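Long-range contacts in CyaB (PDB 3R5G), which probably converts ATP into cyclic AMP, the chain here being the adenylyl cyclase catalytic domain of a longer membrane protein: residues L10-S15 with G117-G122; N38-M43 with D60-F65; M169-G174 with Q189-R194. One frame throughout, in Å; residues are numbered along the deposited sequence.

Contact 1: residues L10-S15 with G117-G122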
ATOM      1  N   LEU A  10     -15.239  10.230   6.232  1.00 13.51           N
ATOM      2  CA  LEU A  10     -15.265   8.795   6.076  1.00 10.77           C
ATOM      3  C   LEU A  10     -14.654   8.140   7.308  1.00 11.20           C
ATOM      4  O   LEU A  10     -13.847   8.741   7.972  1.00 13.18           O
ATOM      5  CB  LEU A  10     -14.464   8.371   4.882  1.00 13.26           C
ATOM      6  CG  LEU A  10     -14.737   9.044   3.536  1.00 14.13           C
ATOM      7  CD1 LEU A  10     -13.822   8.434   2.494  1.00 15.59           C
ATOM      8  CD2 LEU A  10     -16.132   8.782   3.143  1.00 13.49           C
ATOM      9  N   THR A  11     -15.054   6.882   7.548  1.00  9.88           N
ATOM     10  CA  THR A  11     -14.241   5.980   8.417  1.00  9.13           C
ATOM     11  C   THR A  11     -13.520   5.060   7.463  1.00  9.68           C
ATOM     12  O   THR A  11     -14.119   4.383   6.593  1.00 11.39           O
ATOM     13  CB  THR A  11     -15.109   5.308   9.472  1.00  8.13           C
ATOM     14  OG1 THR A  11     -15.623   6.281  10.372  1.00 10.78           O
ATOM     15  CG2 THR A  11     -14.210   4.316  10.344  1.00  9.76           C
ATOM     16  N   VAL A  12     -12.223   4.964   7.663  1.00  9.72           N
ATOM     17  CA  VAL A  12     -11.311   4.221   6.795  1.00  9.10           C
ATOM     18  C   VAL A  12     -10.630   3.084   7.542  1.00  9.31           C
ATOM     19  O   VAL A  12     -10.196   3.303   8.692  1.00  9.87           O
ATOM     20  CB  VAL A  12     -10.166   5.133   6.186  1.00  9.79           C
ATOM     21  CG1 VAL A  12      -9.222   4.354   5.331  1.00 10.34           C
ATOM     22  CG2 VAL A  12     -10.808   6.365   5.486  1.00 11.73           C
ATOM     23  N   PHE A  13     -10.643   1.874   6.982  1.00 10.63           N
ATOM     24  CA  PHE A  13     -10.200   0.647   7.637  1.00  9.99           C
ATOM     25  C   PHE A  13      -9.101   0.042   6.777  1.00 10.04           C
ATOM     26  O   PHE A  13      -9.238  -0.069   5.530  1.00  9.21           O
ATOM     27  CB  PHE A  13     -11.443  -0.302   7.631  1.00  9.38           C
ATOM     28  CG  PHE A  13     -11.101  -1.691   7.965  1.00 10.18           C
ATOM     29  CD1 PHE A  13     -11.315  -2.142   9.296  1.00 10.61           C
ATOM     30  CD2 PHE A  13     -10.563  -2.593   7.008  1.00  9.76           C
ATOM     31  CE1 PHE A  13     -11.043  -3.474   9.623  1.00  9.20           C
ATOM     32  CE2 PHE A  13     -10.258  -3.977   7.376  1.00 11.03           C
ATOM     33  CZ  PHE A  13     -10.496  -4.412   8.683  1.00 10.85           C
ATOM     34  N   PHE A  14      -7.990  -0.337   7.441  1.00  8.90           N
ATOM     35  CA  PHE A  14      -6.993  -1.147   6.841  1.00  7.50           C
ATOM     36  C   PHE A  14      -6.718  -2.364   7.645  1.00  9.78           C
ATOM     37  O   PHE A  14      -6.703  -2.281   8.887  1.00 10.90           O
ATOM     38  CB  PHE A  14      -5.608  -0.401   6.720  1.00  9.27           C
ATOM     39  CG  PHE A  14      -5.556   0.660   5.636  1.00 10.76           C
ATOM     40  CD1 PHE A  14      -6.024   1.898   5.860  1.00 10.27           C
ATOM     41  CD2 PHE A  14      -5.082   0.332   4.345  1.00 13.39           C
ATOM     42  CE1 PHE A  14      -5.910   2.905   4.889  1.00 12.86           C
ATOM     43  CE2 PHE A  14      -5.101   1.303   3.328  1.00 15.19           C
ATOM     44  CZ  PHE A  14      -5.442   2.615   3.637  1.00 13.28           C
ATOM     45  N   SER A  15      -6.418  -3.458   7.000  1.00 10.10           N
ATOM     46  CA  SER A  15      -5.972  -4.651   7.749  1.00 10.76           C
ATOM     47  C   SER A  15      -4.908  -5.399   7.014  1.00 10.14           C
ATOM     48  O   SER A  15      -4.760  -5.257   5.810  1.00 11.56           O
ATOM     49  CB  SER A  15      -7.119  -5.590   8.011  1.00 12.01           C
ATOM     50  OG  SER A  15      -7.643  -6.150   6.759  1.00 12.60           O
ATOM     51  N   GLY A 117     -12.230  10.756   9.471  1.00 12.22           N
ATOM     52  CA  GLY A 117     -11.936  12.193   9.194  1.00 11.73           C
ATOM     53  C   GLY A 117     -12.226  12.482   7.735  1.00 13.46           C
ATOM     54  O   GLY A 117     -12.698  11.616   6.970  1.00 13.72           O
ATOM     55  N   TYR A 118     -12.042  13.779   7.379  1.00 14.33           N
ATOM     56  CA  TYR A 118     -12.332  14.176   5.999  1.00 14.61           C
ATOM     57  C   TYR A 118     -11.327  13.708   5.050  1.00 13.38           C
ATOM     58  O   TYR A 118     -10.118  13.859   5.236  1.00 15.95           O
ATOM     59  CB  TYR A 118     -12.437  15.749   5.974  1.00 14.24           C
ATOM     60  CG  TYR A 118     -13.757  16.183   6.593  1.00 15.01           C
ATOM     61  CD1 TYR A 118     -14.968  16.255   5.824  1.00 15.32           C
ATOM     62  CD2 TYR A 118     -13.854  16.541   7.919  1.00 18.32           C
ATOM     63  CE1 TYR A 118     -16.211  16.608   6.410  1.00 18.05           C
ATOM     64  CE2 TYR A 118     -15.068  16.937   8.455  1.00 16.82           C
ATOM     65  CZ  TYR A 118     -16.230  16.949   7.707  1.00 16.37           C
ATOM     66  OH  TYR A 118     -17.445  17.342   8.304  1.00 25.62           O
ATOM     67  N   CYS A 119     -11.808  13.096   3.960  1.00 15.95           N
ATOM     68  CA  CYS A 119     -10.983  12.501   2.921  1.00 15.61           C
ATOM     69  C   CYS A 119     -11.424  12.979   1.552  1.00 15.84           C
ATOM     70  O   CYS A 119     -12.526  13.405   1.434  1.00 17.42           O
ATOM     71  CB  CYS A 119     -11.150  10.958   2.907  1.00 16.37           C
ATOM     72  SG  CYS A 119     -10.611  10.151   4.446  1.00 16.35           S
ATOM     73  N   THR A 120     -10.556  12.903   0.562  1.00 14.67           N
ATOM     74  CA  THR A 120     -10.945  13.244  -0.840  1.00 16.01           C
ATOM     75  C   THR A 120     -11.245  11.955  -1.559  1.00 17.15           C
ATOM     76  O   THR A 120     -10.420  10.991  -1.615  1.00 16.47           O
ATOM     77  CB  THR A 120      -9.805  13.982  -1.540  1.00 18.61           C
ATOM     78  OG1 THR A 120      -9.446  15.135  -0.776  1.00 20.23           O
ATOM     79  CG2 THR A 120     -10.157  14.273  -3.002  1.00 20.89           C
ATOM     80  N   VAL A 121     -12.429  11.896  -2.193  1.00 18.86           N
ATOM     81  CA  VAL A 121     -12.849  10.662  -2.895  1.00 19.48           C
ATOM     82  C   VAL A 121     -13.137  10.938  -4.363  1.00 20.48           C
ATOM     83  O   VAL A 121     -13.740  11.952  -4.668  1.00 23.63           O
ATOM     84  CB  VAL A 121     -14.220  10.056  -2.442  1.00 23.47           C
ATOM     85  CG1 VAL A 121     -14.292   8.481  -2.766  1.00 22.01           C
ATOM     86  CG2 VAL A 121     -14.496  10.449  -1.032  1.00 23.42           C
ATOM     87  N   GLY A 122     -12.704  10.079  -5.224  1.00 21.38           N
ATOM     88  CA  GLY A 122     -12.819  10.438  -6.662  1.00 22.29           C
ATOM     89  C   GLY A 122     -12.291   9.360  -7.519  1.00 20.78           C
ATOM     90  O   GLY A 122     -11.890   8.292  -7.063  1.00 21.27           O
TER
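Leu10 and Gly117 form a single antiparallel bridge where two strands of the class III nucleotide cyclase fold meet almost at right angles. The axes of 10-15 and 118-122 run at 81° to each other, and the chain turns a corner at Gly117, so the backbone pairing of the two segments ends at this bridge while side chains beyond the corner stay in contact. The backbone link is a hydrogen-bonded pair. Leu10 N donates to Gly117 O over 3.0 Å with an N-H...O angle of 174°, while Gly117 N returns a 3.0 Å bond to Leu10 O.

The remaining contacts are apolar. With CG anti to the carbonyl carbon (chi1 -51°) and the chain extended beyond it, Leu10 rests CD1 against two residues of the other strand: 3.7 Å from Cys119 CB and 4.1 Å from Val121 CG2. Every touching residue is buried, and Ile134 of strand 129-135 adds to this packing against Leu10, Val12 and Val121. Beyond the corner, Thr120 packs on Leu32 of the second subunit, which places strand 118-124 at the dimer interface. Further along segment 10-15, Val12 turns CG2 away from its carbonyl carbon, and that methyl lies 3.9 Å from Cys119 SG.

Contact 2: residues N38-M43 with D60-F65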
ATOM      1  N   ASN A  38      -9.155 -17.356  -0.597  1.00 17.52           N
ATOM      2  CA  ASN A  38     -10.211 -17.743   0.357  1.00 18.24           C
ATOM      3  C   ASN A  38     -10.383 -16.638   1.411  1.00 16.10           C
ATOM      4  O   ASN A  38     -11.505 -16.193   1.626  1.00 17.86           O
ATOM      5  CB  ASN A  38      -9.868 -19.063   1.001  1.00 20.21           C
ATOM      6  CG  ASN A  38     -10.900 -19.504   2.066  1.00 23.67           C
ATOM      7  OD1 ASN A  38     -12.105 -19.430   1.848  1.00 32.73           O
ATOM      8  ND2 ASN A  38     -10.403 -20.057   3.143  1.00 29.96           N
ATOM      9  N   TYR A  39      -9.257 -16.231   1.941  1.00 16.31           N
ATOM     10  CA  TYR A  39      -9.237 -15.118   2.932  1.00 15.27           C
ATOM     11  C   TYR A  39      -9.822 -13.850   2.376  1.00 15.90           C
ATOM     12  O   TYR A  39     -10.712 -13.260   2.954  1.00 15.78           O
ATOM     13  CB  TYR A  39      -7.804 -14.876   3.400  1.00 15.09           C
ATOM     14  CG  TYR A  39      -7.721 -13.627   4.261  1.00 14.56           C
ATOM     15  CD1 TYR A  39      -8.146 -13.621   5.634  1.00 17.39           C
ATOM     16  CD2 TYR A  39      -7.206 -12.433   3.725  1.00 14.27           C
ATOM     17  CE1 TYR A  39      -8.131 -12.427   6.403  1.00 17.08           C
ATOM     18  CE2 TYR A  39      -7.140 -11.248   4.498  1.00 13.14           C
ATOM     19  CZ  TYR A  39      -7.641 -11.260   5.828  1.00 17.04           C
ATOM     20  OH  TYR A  39      -7.625 -10.154   6.644  1.00 16.79           O
ATOM     21  N   LEU A  40      -9.352 -13.412   1.189  1.00 14.13           N
ATOM     22  CA  LEU A  40      -9.856 -12.182   0.645  1.00 14.77           C
ATOM     23  C   LEU A  40     -11.363 -12.283   0.293  1.00 14.17           C
ATOM     24  O   LEU A  40     -12.113 -11.352   0.430  1.00 14.41           O
ATOM     25  CB  LEU A  40      -9.012 -11.786  -0.591  1.00 13.03           C
ATOM     26  CG  LEU A  40      -7.588 -11.370  -0.270  1.00 13.47           C
ATOM     27  CD1 LEU A  40      -6.793 -11.191  -1.607  1.00 14.48           C
ATOM     28  CD2 LEU A  40      -7.454 -10.103   0.630  1.00 13.73           C
ATOM     29  N   ASN A  41     -11.807 -13.467  -0.182  1.00 14.15           N
ATOM     30  CA  ASN A  41     -13.212 -13.638  -0.511  1.00 16.38           C
ATOM     31  C   ASN A  41     -14.072 -13.572   0.785  1.00 13.74           C
ATOM     32  O   ASN A  41     -15.069 -12.900   0.796  1.00 16.05           O
ATOM     33  CB  ASN A  41     -13.423 -15.022  -1.162  1.00 16.86           C
ATOM     34  CG  ASN A  41     -14.689 -15.067  -1.956  1.00 21.55           C
ATOM     35  OD1 ASN A  41     -14.983 -14.204  -2.782  1.00 22.03           O
ATOM     36  ND2 ASN A  41     -15.534 -16.030  -1.602  1.00 25.59           N
ATOM     37  N   GLU A  42     -13.537 -14.201   1.846  1.00 14.96           N
ATOM     38  CA  GLU A  42     -14.305 -14.180   3.143  1.00 15.82           C
ATOM     39  C   GLU A  42     -14.352 -12.798   3.722  1.00 14.83           C
ATOM     40  O   GLU A  42     -15.403 -12.341   4.126  1.00 16.26           O
ATOM     41  CB  GLU A  42     -13.745 -15.106   4.197  1.00 15.72           C
ATOM     42  CG  GLU A  42     -13.891 -16.615   3.801  1.00 19.99           C
ATOM     43  CD  GLU A  42     -15.368 -17.012   3.777  1.00 28.36           C
ATOM     44  OE1 GLU A  42     -16.009 -16.949   4.846  1.00 26.10           O
ATOM     45  OE2 GLU A  42     -15.927 -17.313   2.689  1.00 31.45           O
ATOM     46  N   MET A  43     -13.207 -12.087   3.619  1.00 15.04           N
ATOM     47  CA  MET A  43     -13.232 -10.675   4.090  1.00 16.32           C
ATOM     48  C   MET A  43     -14.140  -9.790   3.281  1.00 15.74           C
ATOM     49  O   MET A  43     -14.832  -8.926   3.803  1.00 14.93           O
ATOM     50  CB  MET A  43     -11.828 -10.071   4.106  1.00 13.58           C
ATOM     51  CG  MET A  43     -10.901 -10.709   5.055  1.00 14.73           C
ATOM     52  SD  MET A  43     -11.435 -10.744   6.770  1.00 16.66           S
ATOM     53  CE  MET A  43     -11.959 -12.456   6.961  1.00 22.48           C
ATOM     54  N   ASP A  60      -2.276  -9.278   0.916  1.00 17.36           N
ATOM     55  CA  ASP A  60      -3.206  -9.621   2.010  1.00 15.28           C
ATOM     56  C   ASP A  60      -3.746  -8.378   2.685  1.00 17.26           C
ATOM     57  O   ASP A  60      -4.612  -8.522   3.548  1.00 17.85           O
ATOM     58  CB  ASP A  60      -2.479 -10.438   3.090  1.00 17.54           C
ATOM     59  CG  ASP A  60      -1.209  -9.723   3.611  1.00 20.56           C
ATOM     60  OD1 ASP A  60      -0.388  -9.261   2.817  1.00 20.94           O
ATOM     61  OD2 ASP A  60      -1.018  -9.546   4.834  1.00 22.77           O
ATOM     62  N   CYS A  61      -3.256  -7.203   2.283  1.00 15.67           N
ATOM     63  CA  CYS A  61      -3.810  -5.978   2.840  1.00 14.98           C
ATOM     64  C   CYS A  61      -5.189  -5.597   2.282  1.00 15.28           C
ATOM     65  O   CYS A  61      -5.366  -5.641   1.056  1.00 15.22           O
ATOM     66  CB  CYS A  61      -2.860  -4.846   2.542  1.00 15.36           C
ATOM     67  SG  CYS A  61      -3.420  -3.227   3.274  1.00 22.52           S
ATOM     68  N   VAL A  62      -6.176  -5.344   3.138  1.00 11.06           N
ATOM     69  CA  VAL A  62      -7.517  -4.986   2.730  1.00 13.29           C
ATOM     70  C   VAL A  62      -7.832  -3.548   3.141  1.00 12.49           C
ATOM     71  O   VAL A  62      -7.537  -3.123   4.254  1.00 13.65           O
ATOM     72  CB  VAL A  62      -8.505  -5.849   3.471  1.00 12.86           C
ATOM     73  CG1 VAL A  62      -9.947  -5.436   3.356  1.00 16.11           C
ATOM     74  CG2 VAL A  62      -8.382  -7.337   3.066  1.00 15.00           C
ATOM     75  N   MET A  63      -8.390  -2.706   2.276  1.00 11.52           N
ATOM     76  CA  MET A  63      -8.756  -1.341   2.540  1.00 11.51           C
ATOM     77  C   MET A  63     -10.258  -1.216   2.282  1.00 11.73           C
ATOM     78  O   MET A  63     -10.714  -1.637   1.194  1.00 12.96           O
ATOM     79  CB  MET A  63      -7.987  -0.499   1.547  1.00 16.72           C
ATOM     80  CG  MET A  63      -8.207   0.897   1.693  1.00 20.65           C
ATOM     81  SD  MET A  63      -7.334   1.839   0.337  1.00 25.65           S
ATOM     82  CE  MET A  63      -8.101   3.403   0.667  1.00 29.08           C
ATOM     83  N   VAL A  64     -11.012  -0.731   3.243  1.00 10.41           N
ATOM     84  CA  VAL A  64     -12.475  -0.566   3.167  1.00 11.39           C
ATOM     85  C   VAL A  64     -12.791   0.799   3.683  1.00 11.05           C
ATOM     86  O   VAL A  64     -12.102   1.271   4.631  1.00 12.36           O
ATOM     87  CB  VAL A  64     -13.198  -1.635   3.986  1.00 10.07           C
ATOM     88  CG1 VAL A  64     -14.754  -1.450   3.939  1.00 11.24           C
ATOM     89  CG2 VAL A  64     -12.702  -3.062   3.578  1.00 11.39           C
ATOM     90  N   PHE A  65     -13.750   1.515   3.091  1.00  9.13           N
ATOM     91  CA  PHE A  65     -14.167   2.740   3.704  1.00  9.00           C
ATOM     92  C   PHE A  65     -15.661   2.859   3.853  1.00 11.21           C
ATOM     93  O   PHE A  65     -16.413   2.175   3.098  1.00 10.62           O
ATOM     94  CB  PHE A  65     -13.530   3.956   3.031  1.00 10.86           C
ATOM     95  CG  PHE A  65     -13.855   4.064   1.546  1.00 11.50           C
ATOM     96  CD1 PHE A  65     -14.975   4.768   1.117  1.00 13.18           C
ATOM     97  CD2 PHE A  65     -12.981   3.563   0.645  1.00 11.92           C
ATOM     98  CE1 PHE A  65     -15.187   4.956  -0.327  1.00 12.58           C
ATOM     99  CE2 PHE A  65     -13.161   3.719  -0.791  1.00 14.70           C
ATOM    100  CZ  PHE A  65     -14.308   4.392  -1.245  1.00 15.09           C
TER
HETATM  101  O   HOH W   1      -6.054  -8.233   5.761  1.00 16.13           O
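The Tyr39 ring presents its edge to Asp60: CE2 lies 3.8 Å from Asp60 O, which sits near the ring plane. A water also lies in that plane. It is 2.6 Å from Tyr39 OH and donates a 2.7 Å hydrogen bond to Asp60 O, so the phenol and the carbonyl just before the strand are joined through one molecule. On one face of the ring Met43 CG, one helical turn on, stands 3.4 Å above the plane, displaced toward the rim, which would restrict tilting toward that side. With CG anti to the backbone N (chi1 172°), Tyr39 sends the phenol from the helix toward the strand.

Apolar contact completes the interface. Leu40 CD2 meets Val62 CG2 at 3.8 Å, the two side chains running alongside in opposite senses. The same valine methyl approaches Tyr39 CE2 obliquely at 4.3 Å, so Val62 CG2 serves both helix residues. The Asp60 side chain is engaged elsewhere, OD2 accepting from Ile17 N of strand 6-18.

Helix 29-50 thus packs on the sheet of the cyclase domain at the turn of the antiparallel hairpin 53-58/61-66, where Asp60 sits. Asn41 OD1 accepts a hydrogen bond from Asp127 N of the second subunit, Tyr39 and Met43 pack on Met92 and Met88 of helix 74-100, and Leu40 touches Phe57 of strand 53-58.

Contact 3: residues M169-G174 with Q189-R194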
ATOM      1  N   MET A 169     -16.877  -1.147  23.124  1.00  9.60           N
ATOM      2  CA  MET A 169     -15.961  -1.076  24.274  1.00  9.75           C
ATOM      3  C   MET A 169     -14.505  -0.927  23.800  1.00 10.73           C
ATOM      4  O   MET A 169     -14.037  -1.650  22.902  1.00 10.51           O
ATOM      5  CB  MET A 169     -16.008  -2.393  25.041  1.00  9.82           C
ATOM      6  CG  MET A 169     -15.366  -2.357  26.350  1.00 12.36           C
ATOM      7  SD  MET A 169     -16.306  -1.464  27.614  1.00 14.38           S
ATOM      8  CE  MET A 169     -17.746  -2.533  27.790  1.00 16.09           C
ATOM      9  N   CYS A 170     -13.793   0.060  24.367  1.00 11.62           N
ATOM     10  CA  CYS A 170     -12.434   0.413  23.926  1.00 10.56           C
ATOM     11  C   CYS A 170     -11.552   0.525  25.181  1.00 12.41           C
ATOM     12  O   CYS A 170     -12.051   0.761  26.293  1.00 13.28           O
ATOM     13  CB  CYS A 170     -12.438   1.784  23.202  1.00  9.20           C
ATOM     14  SG  CYS A 170     -13.484   1.720  21.676  1.00 13.47           S
ATOM     15  N   ARG A 171     -10.251   0.537  24.940  1.00  9.81           N
ATOM     16  CA  ARG A 171      -9.259   0.783  26.009  1.00 10.82           C
ATOM     17  C   ARG A 171      -8.178   1.673  25.466  1.00 11.52           C
ATOM     18  O   ARG A 171      -7.622   1.466  24.409  1.00 11.09           O
ATOM     19  CB  ARG A 171      -8.640  -0.577  26.264  1.00 14.35           C
ATOM     20  CG  ARG A 171      -7.781  -0.486  27.427  1.00 18.72           C
ATOM     21  CD  ARG A 171      -7.243  -1.864  27.851  1.00 19.46           C
ATOM     22  NE  ARG A 171      -7.901  -3.121  27.521  1.00 32.12           N
ATOM     23  CZ  ARG A 171      -8.570  -3.922  28.358  1.00 34.66           C
ATOM     24  NH1 ARG A 171      -9.003  -5.074  27.883  1.00 32.50           N
ATOM     25  NH2 ARG A 171      -8.846  -3.588  29.619  1.00 34.43           N
ATOM     26  N   ASP A 172      -7.883   2.752  26.190  1.00 10.06           N
ATOM     27  CA  ASP A 172      -6.754   3.644  25.871  1.00 10.92           C
ATOM     28  C   ASP A 172      -5.424   2.926  25.740  1.00 10.17           C
ATOM     29  O   ASP A 172      -5.058   2.094  26.626  1.00 11.72           O
ATOM     30  CB  ASP A 172      -6.716   4.690  27.023  1.00 11.75           C
ATOM     31  CG  ASP A 172      -5.797   5.875  26.803  1.00 16.21           C
ATOM     32  OD1 ASP A 172      -4.875   5.826  26.032  1.00 15.85           O
ATOM     33  OD2 ASP A 172      -6.077   6.927  27.513  1.00 21.65           O
ATOM     34  N   LYS A 173      -4.749   3.161  24.605  1.00 10.45           N
ATOM     35  CA  LYS A 173      -3.440   2.499  24.407  1.00 13.54           C
ATOM     36  C   LYS A 173      -2.347   3.551  24.251  1.00 14.23           C
ATOM     37  O   LYS A 173      -1.311   3.338  23.578  1.00 17.98           O
ATOM     38  CB  LYS A 173      -3.471   1.480  23.249  1.00 16.83           C
ATOM     39  CG  LYS A 173      -2.407   0.347  23.474  1.00 18.11           C
ATOM     40  CD  LYS A 173      -2.058  -0.371  22.190  1.00 20.42           C
ATOM     41  CE  LYS A 173      -0.941  -1.336  22.536  1.00 22.65           C
ATOM     42  NZ  LYS A 173      -0.532  -2.249  21.478  1.00 28.64           N
ATOM     43  N   GLY A 174      -2.621   4.667  24.884  1.00 13.83           N
ATOM     44  CA  GLY A 174      -1.596   5.787  24.839  1.00 15.08           C
ATOM     45  C   GLY A 174      -1.614   6.556  23.508  1.00 15.29           C
ATOM     46  O   GLY A 174      -2.657   6.807  22.900  1.00 15.72           O
ATOM     47  N   GLN A 189      -7.554   0.515  21.747  1.00 10.49           N
ATOM     48  CA  GLN A 189      -7.791  -0.865  21.319  1.00  9.70           C
ATOM     49  C   GLN A 189      -9.295  -1.076  21.412  1.00 10.51           C
ATOM     50  O   GLN A 189      -9.960  -0.620  22.343  1.00 10.42           O
ATOM     51  CB  GLN A 189      -7.101  -1.847  22.281  1.00 14.25           C
ATOM     52  CG  GLN A 189      -5.637  -1.806  22.235  1.00 15.24           C
ATOM     53  CD  GLN A 189      -5.021  -2.541  23.430  1.00 18.17           C
ATOM     54  OE1 GLN A 189      -5.494  -2.411  24.565  1.00 19.66           O
ATOM     55  NE2 GLN A 189      -3.922  -3.208  23.163  1.00 18.86           N
ATOM     56  N   VAL A 190      -9.867  -1.827  20.435  1.00  8.44           N
ATOM     57  CA  VAL A 190     -11.256  -2.207  20.485  1.00  9.05           C
ATOM     58  C   VAL A 190     -11.375  -3.610  21.059  1.00  7.62           C
ATOM     59  O   VAL A 190     -10.617  -4.533  20.684  1.00 10.84           O
ATOM     60  CB  VAL A 190     -11.806  -2.189  18.996  1.00  7.81           C
ATOM     61  CG1 VAL A 190     -13.212  -2.779  19.022  1.00  9.11           C
ATOM     62  CG2 VAL A 190     -11.947  -0.810  18.539  1.00 10.78           C
ATOM     63  N   VAL A 191     -12.259  -3.727  22.048  1.00  8.18           N
ATOM     64  CA  VAL A 191     -12.392  -4.954  22.838  1.00  8.86           C
ATOM     65  C   VAL A 191     -13.820  -5.496  22.610  1.00 10.13           C
ATOM     66  O   VAL A 191     -14.793  -4.759  22.656  1.00 12.15           O
ATOM     67  CB  VAL A 191     -12.199  -4.632  24.325  1.00 12.00           C
ATOM     68  CG1 VAL A 191     -12.480  -5.823  25.224  1.00 12.27           C
ATOM     69  CG2 VAL A 191     -10.789  -4.159  24.518  1.00 13.03           C
ATOM     70  N   ASP A 192     -13.915  -6.770  22.327  1.00 11.27           N
ATOM     71  CA  ASP A 192     -15.224  -7.349  22.056  1.00  9.46           C
ATOM     72  C   ASP A 192     -16.028  -7.340  23.283  1.00  9.61           C
ATOM     73  O   ASP A 192     -15.519  -7.521  24.422  1.00 13.61           O
ATOM     74  CB  ASP A 192     -14.978  -8.812  21.717  1.00 12.85           C
ATOM     75  CG  ASP A 192     -14.401  -8.974  20.301  1.00 14.08           C
ATOM     76  OD1 ASP A 192     -14.032  -7.967  19.663  1.00 18.48           O
ATOM     77  OD2 ASP A 192     -14.368 -10.126  19.798  1.00 23.18           O
ATOM     78  N   SER A 193     -17.312  -7.141  23.166  1.00 10.95           N
ATOM     79  CA  SER A 193     -18.194  -7.110  24.320  1.00 13.79           C
ATOM     80  C   SER A 193     -19.572  -7.605  23.963  1.00 16.47           C
ATOM     81  O   SER A 193     -19.834  -8.006  22.744  1.00 17.53           O
ATOM     82  CB  SER A 193     -18.268  -5.699  24.974  1.00 14.88           C
ATOM     83  OG  SER A 193     -18.843  -4.683  24.136  1.00 18.36           O
ATOM     84  N   ARG A 194     -20.450  -7.572  24.995  1.00 19.33           N
ATOM     85  CA  ARG A 194     -21.661  -8.360  24.814  1.00 20.84           C
ATOM     86  C   ARG A 194     -22.509  -7.758  23.707  1.00 19.28           C
ATOM     87  O   ARG A 194     -23.163  -8.540  22.988  1.00 19.06           O
ATOM     88  CB  ARG A 194     -22.499  -8.595  26.140  1.00 23.43           C
ATOM     89  CG  ARG A 194     -22.171  -9.972  26.898  1.00 34.09           C
ATOM     90  CD  ARG A 194     -20.912  -9.769  27.755  1.00 40.98           C
ATOM     91  NE  ARG A 194     -20.829  -8.318  27.835  1.00 43.28           N
ATOM     92  CZ  ARG A 194     -19.747  -7.548  27.735  1.00 40.24           C
ATOM     93  NH1 ARG A 194     -19.936  -6.232  27.775  1.00 29.24           N
ATOM     94  NH2 ARG A 194     -18.513  -8.049  27.603  1.00 43.81           N
TER
HETATM   95  O   HOH W   2     -17.320  -3.842  22.075  1.00 12.33           O
HETATM   96  O   HOH W   3      -7.105  -4.547  25.263  1.00 42.65           O
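Cys170 faces Val190 as a non-hydrogen-bonded pair (CA to CA 4.5 Å) and Arg171 faces Gln189 as a hydrogen-bonded one, the touching parts running 162° apart. Arg171 N donates a hydrogen bond to Gln189 O, and Gln189 N to Arg171 O; Val191 N to Met169 O, 2.9 Å, carries the pairing one step further.

Among the side chains, Gln189 lies between two neighbours. Arg171, its CG anti to the backbone N (chi1 -172°) and its chain bent at chi3, brings the edge of its guanidinium to Gln189 OE1, the guanidinium and amide planes standing 79° apart. A water joins them, accepting from Arg171 NE and donating to Gln189 OE1, each over 2.8 Å. Across the amide, the extended chain of Lys173 passes with CD 3.5 Å from Gln189 NE2. Glu153 OE2 accepts a hydrogen bond from Gln189 NE2 and forms a salt bridge with Lys173 NZ, which pairs also with Glu150. At the other end, a water accepts from Met169 N and Ser193 OG and donates to Val191 O.

Cys170 and Val190 point to the face that meets Ile156, and the whole is an antiparallel beta hairpin of strands 170-176 and 185-190 on the surface of the cyclase domain.

Overall arrangement
All three contacts belong to one mixed sheet and its covering helices in the cyclase domain. Contacts 1 and 2, with centres about 16 Å apart, touch directly: strands 6-18 and 61-66 are neighbours, with Phe13 N to Val64 O at 2.8 Å as one probable hydrogen bond. Along the chain, both segments of contact 2 fall between those of contact 1, whereas contact 3 opens after both have closed. It lies about 21 Å from contact 1 and about 23 Å from contact 2, centre to centre, and across the chain's centre from contact 2. Contacts 1 and 2 border the second subunit, while no atom of that subunit touches the two segments of contact 3.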